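PDB 3EUO: type III Pentaketide Synthase from Neurospora crassa, which probably catalyses, as a chalcone synthase-like acyltransferase of the thiolase superfamily, the stepwise condensations that build pentaketides. Local coordinates for residues N66-V70 with K71-E75; D246-G249 with W250-V253. All coordinates share one frame; numbering follows the deposited sequence.

How the contacts relate
Following the chain from its N terminus, contact 1 (66-75) comes first and turns the loop after strand 51-53 into helix 70-96. Contact 2 (246-253) lies far downstream and closes the hairpin of strands 241-246 and 249-254. The two are in series, so neither nests in the other nor crosses it, yet their centres are only about 11 Å apart. V70 N sits 2.9 Å from P247 O, probably a hydrogen bond, and L73 CD1 packs on M248 O and on G249 CA. The start of the helix is thereby tied to the hairpin turn, and both contacts also meet the second subunit, at the dimer interface.

Contact 1: residues N66-V70 with K71-E75; sequences NPPTV and KELHE
E72 OE1 folds back from the first helical turn to the N-cap, T69, and gathers three partners there: T69 N, a water and K64. OE1 accepts from T69 N at 2.8 Å, nearly straight (165°), the donor meeting the anti side of the carboxylate a little out of its plane. A bridging water donates to the same OE1 and to P67 O, and K64 adds a salt bridge, so charge and hydrogen bonds together fix how the carboxylate is turned. With CG beside the backbone N (chi1 -71°) and the chain extended beyond it, E72 lays its OE1 back toward the loop. T69 returns the bond. Its OG1, held between the backbone N and the carbonyl carbon (chi1 75°), accepts from E72 N at 3.3 Å and, weakly, from K71 N, while its CG2 lies 3.5 Å from E72 OE1. An alanine in place of E72 would probably leave T69 N, the water and the K64 charge without their shared acceptor and let the helix start fray. Behind the cap, the P68 ring lays CG against L73 CD2 at 3.7 Å, and L73 N closes the first helical turn on T69 O. T69, V70, K71 and H74 also pack on the second subunit. The reciprocal T69-E72 pair is a capping box, and the apolar P68-L73 contact flanking it is a hydrophobic staple; together they are characteristic of a helix N terminus, here that of helix 70-96.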
loop_
_atom_site.group_PDB
_atom_site.type_symbol
_atom_site.label_atom_id
_atom_site.label_comp_id
_atom_site.label_asym_id
_atom_site.label_seq_id
_atom_site.Cartn_x
_atom_site.Cartn_y
_atom_site.Cartn_z
ATOM N N ASN A 66 -1.503 -17.737 24.781
ATOM C CA ASN A 66 -2.388 -16.750 24.185
ATOM C C ASN A 66 -2.302 -16.843 22.669
ATOM O O ASN A 66 -1.398 -17.499 22.151
ATOM C CB ASN A 66 -1.975 -15.352 24.646
ATOM C CG ASN A 66 -1.919 -15.232 26.156
ATOM O OD1 ASN A 66 -2.930 -15.384 26.842
ATOM N ND2 ASN A 66 -0.734 -14.939 26.681
ATOM N N PRO A 67 -3.237 -16.191 21.950
ATOM C CA PRO A 67 -3.046 -16.057 20.511
ATOM C C PRO A 67 -1.736 -15.320 20.245
ATOM O O PRO A 67 -1.309 -14.504 21.080
ATOM C CB PRO A 67 -4.250 -15.205 20.077
ATOM C CG PRO A 67 -5.295 -15.480 21.115
ATOM C CD PRO A 67 -4.498 -15.568 22.393
ATOM N N PRO A 68 -1.081 -15.613 19.111
ATOM C CA PRO A 68 0.157 -14.907 18.774
ATOM C C PRO A 68 -0.115 -13.415 18.622
ATOM O O PRO A 68 -1.184 -13.033 18.140
ATOM C CB PRO A 68 0.550 -15.505 17.416
ATOM C CG PRO A 68 -0.725 -16.095 16.863
ATOM C CD PRO A 68 -1.466 -16.588 18.071
ATOM N N THR A 69 0.823 -12.584 19.057
ATOM C CA THR A 69 0.704 -11.144 18.831
ATOM C C THR A 69 0.954 -10.843 17.363
ATOM O O THR A 69 1.440 -11.707 16.612
ATOM C CB THR A 69 1.705 -10.326 19.683
ATOM O OG1 THR A 69 3.021 -10.440 19.120
ATOM C CG2 THR A 69 1.706 -10.820 21.136
ATOM N N VAL A 70 0.641 -9.611 16.958
ATOM C CA VAL A 70 0.816 -9.205 15.573
ATOM C C VAL A 70 2.300 -9.270 15.165
ATOM O O VAL A 70 2.611 -9.559 14.015
ATOM C CB VAL A 70 0.154 -7.821 15.299
ATOM C CG1 VAL A 70 0.787 -6.719 16.146
ATOM C CG2 VAL A 70 0.163 -7.480 13.804
ATOM N N LYS A 71 3.204 -9.051 16.125
ATOM C CA LYS A 71 4.645 -9.209 15.883
ATOM C C LYS A 71 5.006 -10.669 15.603
ATOM O O LYS A 71 5.824 -10.966 14.723
ATOM C CB LYS A 71 5.450 -8.694 17.081
ATOM C CG LYS A 71 6.971 -8.839 16.936
ATOM C CD LYS A 71 7.697 -8.285 18.152
ATOM C CE LYS A 71 9.210 -8.282 17.955
ATOM N NZ LYS A 71 9.651 -7.247 16.944
ATOM N N GLU A 72 4.411 -11.573 16.376
ATOM C CA GLU A 72 4.667 -12.994 16.233
ATOM C C GLU A 72 4.090 -13.514 14.913
ATOM O O GLU A 72 4.706 -14.343 14.240
ATOM C CB GLU A 72 4.142 -13.756 17.452
ATOM C CG GLU A 72 4.996 -13.501 18.711
ATOM C CD GLU A 72 4.299 -13.832 20.027
ATOM O OE1 GLU A 72 3.051 -13.924 20.083
ATOM O OE2 GLU A 72 5.020 -13.979 21.038
ATOM N N LEU A 73 2.930 -12.984 14.535
ATOM C CA LEU A 73 2.343 -13.264 13.225
ATOM C C LEU A 73 3.274 -12.826 12.111
ATOM O O LEU A 73 3.487 -13.564 11.142
ATOM C CB LEU A 73 0.977 -12.580 13.080
ATOM C CG LEU A 73 -0.160 -13.164 13.923
ATOM C CD1 LEU A 73 -1.371 -12.250 13.880
ATOM C CD2 LEU A 73 -0.532 -14.572 13.449
ATOM N N HIS A 74 3.846 -11.632 12.252
ATOM C CA HIS A 74 4.732 -11.116 11.219
ATOM C C HIS A 74 5.928 -12.037 10.990
ATOM O O HIS A 74 6.320 -12.284 9.852
ATOM C CB HIS A 74 5.221 -9.702 11.521
ATOM C CG HIS A 74 6.246 -9.229 10.541
ATOM N ND1 HIS A 74 7.590 -9.183 10.836
ATOM C CD2 HIS A 74 6.132 -8.858 9.244
ATOM C CE1 HIS A 74 8.256 -8.766 9.775
ATOM N NE2 HIS A 74 7.395 -8.567 8.794
ATOM N N GLU A 75 6.489 -12.553 12.078
ATOM C CA GLU A 75 7.637 -13.448 11.986
ATOM C C GLU A 75 7.341 -14.656 11.102
ATOM O O GLU A 75 8.171 -15.034 10.276
ATOM C CB GLU A 75 8.091 -13.875 13.379
ATOM C CG GLU A 75 8.760 -12.732 14.138
ATOM C CD GLU A 75 8.891 -12.978 15.631
ATOM O OE1 GLU A 75 8.390 -14.007 16.140
ATOM O OE2 GLU A 75 9.507 -12.123 16.302
HETATM O O HOH W 1 1.236 -14.626 22.290
#

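Contact 2: residues D246-G249 with W250-V253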
loop_
_atom_site.group_PDB
_atom_site.type_symbol
_atom_site.label_atom_id
_atom_site.label_comp_id
_atom_site.label_asym_id
_atom_site.label_seq_id
_atom_site.Cartn_x
_atom_site.Cartn_y
_atom_site.Cartn_z
ATOM N N ASP A 246 -5.140 -4.982 15.269
ATOM C CA ASP A 246 -5.363 -5.478 16.626
ATOM C C ASP A 246 -4.031 -5.962 17.184
ATOM O O ASP A 246 -3.170 -6.395 16.417
ATOM C CB ASP A 246 -6.337 -6.660 16.588
ATOM C CG ASP A 246 -6.935 -6.969 17.940
ATOM O OD1 ASP A 246 -7.956 -6.345 18.294
ATOM O OD2 ASP A 246 -6.395 -7.849 18.650
ATOM N N PRO A 247 -3.838 -5.878 18.513
ATOM C CA PRO A 247 -2.632 -6.511 19.071
ATOM C C PRO A 247 -2.500 -7.999 18.724
ATOM O O PRO A 247 -1.396 -8.545 18.806
ATOM C CB PRO A 247 -2.784 -6.319 20.588
ATOM C CG PRO A 247 -4.187 -5.864 20.809
ATOM C CD PRO A 247 -4.617 -5.176 19.547
ATOM N N MET A 248 -3.606 -8.635 18.333
ATOM C CA MET A 248 -3.606 -10.045 17.929
ATOM C C MET A 248 -3.561 -10.263 16.424
ATOM O O MET A 248 -3.820 -11.382 15.964
ATOM C CB MET A 248 -4.872 -10.745 18.422
ATOM C CG MET A 248 -5.033 -10.809 19.875
ATOM S SD MET A 248 -6.391 -11.917 20.319
ATOM C CE MET A 248 -5.946 -11.936 22.044
ATOM N N GLY A 249 -3.281 -9.206 15.659
ATOM C CA GLY A 249 -3.291 -9.287 14.196
ATOM C C GLY A 249 -4.342 -8.373 13.597
ATOM O O GLY A 249 -4.308 -7.160 13.812
ATOM N N TRP A 250 -5.265 -8.960 12.834
ATOM C CA TRP A 250 -6.407 -8.238 12.288
ATOM C C TRP A 250 -7.689 -9.014 12.550
ATOM O O TRP A 250 -7.738 -10.236 12.354
ATOM C CB TRP A 250 -6.246 -7.980 10.781
ATOM C CG TRP A 250 -5.137 -7.031 10.441
ATOM C CD1 TRP A 250 -5.258 -5.703 10.126
ATOM C CD2 TRP A 250 -3.732 -7.332 10.382
ATOM N NE1 TRP A 250 -4.017 -5.164 9.875
ATOM C CE2 TRP A 250 -3.066 -6.139 10.028
ATOM C CE3 TRP A 250 -2.975 -8.497 10.584
ATOM C CZ2 TRP A 250 -1.670 -6.071 9.879
ATOM C CZ3 TRP A 250 -1.585 -8.428 10.451
ATOM C CH2 TRP A 250 -0.952 -7.220 10.096
ATOM N N LYS A 251 -8.719 -8.296 13.003
ATOM C CA LYS A 251 -10.030 -8.886 13.270
ATOM C C LYS A 251 -10.971 -8.686 12.092
ATOM O O LYS A 251 -11.166 -7.558 11.623
ATOM C CB LYS A 251 -10.658 -8.268 14.522
ATOM C CG LYS A 251 -9.831 -8.410 15.802
ATOM C CD LYS A 251 -9.970 -9.794 16.428
ATOM C CE LYS A 251 -9.344 -9.809 17.804
ATOM N NZ LYS A 251 -9.272 -11.190 18.378
ATOM N N VAL A 252 -11.554 -9.784 11.620
ATOM C CA VAL A 252 -12.503 -9.751 10.508
ATOM C C VAL A 252 -13.768 -8.971 10.881
ATOM O O VAL A 252 -14.302 -9.142 11.971
ATOM C CB VAL A 252 -12.901 -11.180 10.083
ATOM C CG1 VAL A 252 -14.016 -11.148 9.050
ATOM C CG2 VAL A 252 -11.693 -11.927 9.527
ATOM N N VAL A 253 -14.215 -8.095 9.981
ATOM C CA VAL A 253 -15.543 -7.484 10.075
ATOM C C VAL A 253 -16.346 -8.054 8.906
ATOM O O VAL A 253 -15.895 -8.022 7.761
ATOM C CB VAL A 253 -15.493 -5.926 10.004
ATOM C CG1 VAL A 253 -16.907 -5.329 9.992
ATOM C CG2 VAL A 253 -14.697 -5.359 11.179
#
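K251 and D246 meet across a tight beta hairpin, whose type I turn runs from D246 to G249 and joins strands 241-246 and 249-254. Traced outward, the lysine starts at CB, which carries the chain off the strand and has no near neighbour across the turn. CG, beside the backbone N, comes 3.7 Å from D246 OD1. The bend that follows at chi2 (-79°) swings the rest back over the turn; CD passes the same OD1 at 4.4 Å, and CE lies 3.6 Å from D246 OD2. The methylenes thus cross the carboxylate obliquely, with CG near OD1 and CE near OD2, and the ammonium is not aimed at it. NZ ends 3.5 Å from M248 SD and somewhat farther from D246 OD2, too far for a salt bridge, though the opposite charges are likely to attract. Its hydrogen bonds go to S183 and S187 of helix 181-191, so the lysine spans from hairpin to helix.

D246 is occupied with the turn itself: its OD2 accepts from M248 N at 2.9 Å, an Asx turn, with the donor modestly out of the carboxylate plane. The backbone adds a bond from G249 N to D246 O, and a weak one from D246 N to G249 O. G249 adopts a positive phi, 118°, at which a side chain would jam against the preceding carbonyl. W250 turns the other way, its indole meeting the F243 ring, and its NE1 bonds to S114 of the second subunit; P247 packs on P247 of that same neighbour. Over one face of the indole lies the G249 carbonyl, whose carbon C approaches W250 CE3 to 3.3 Å.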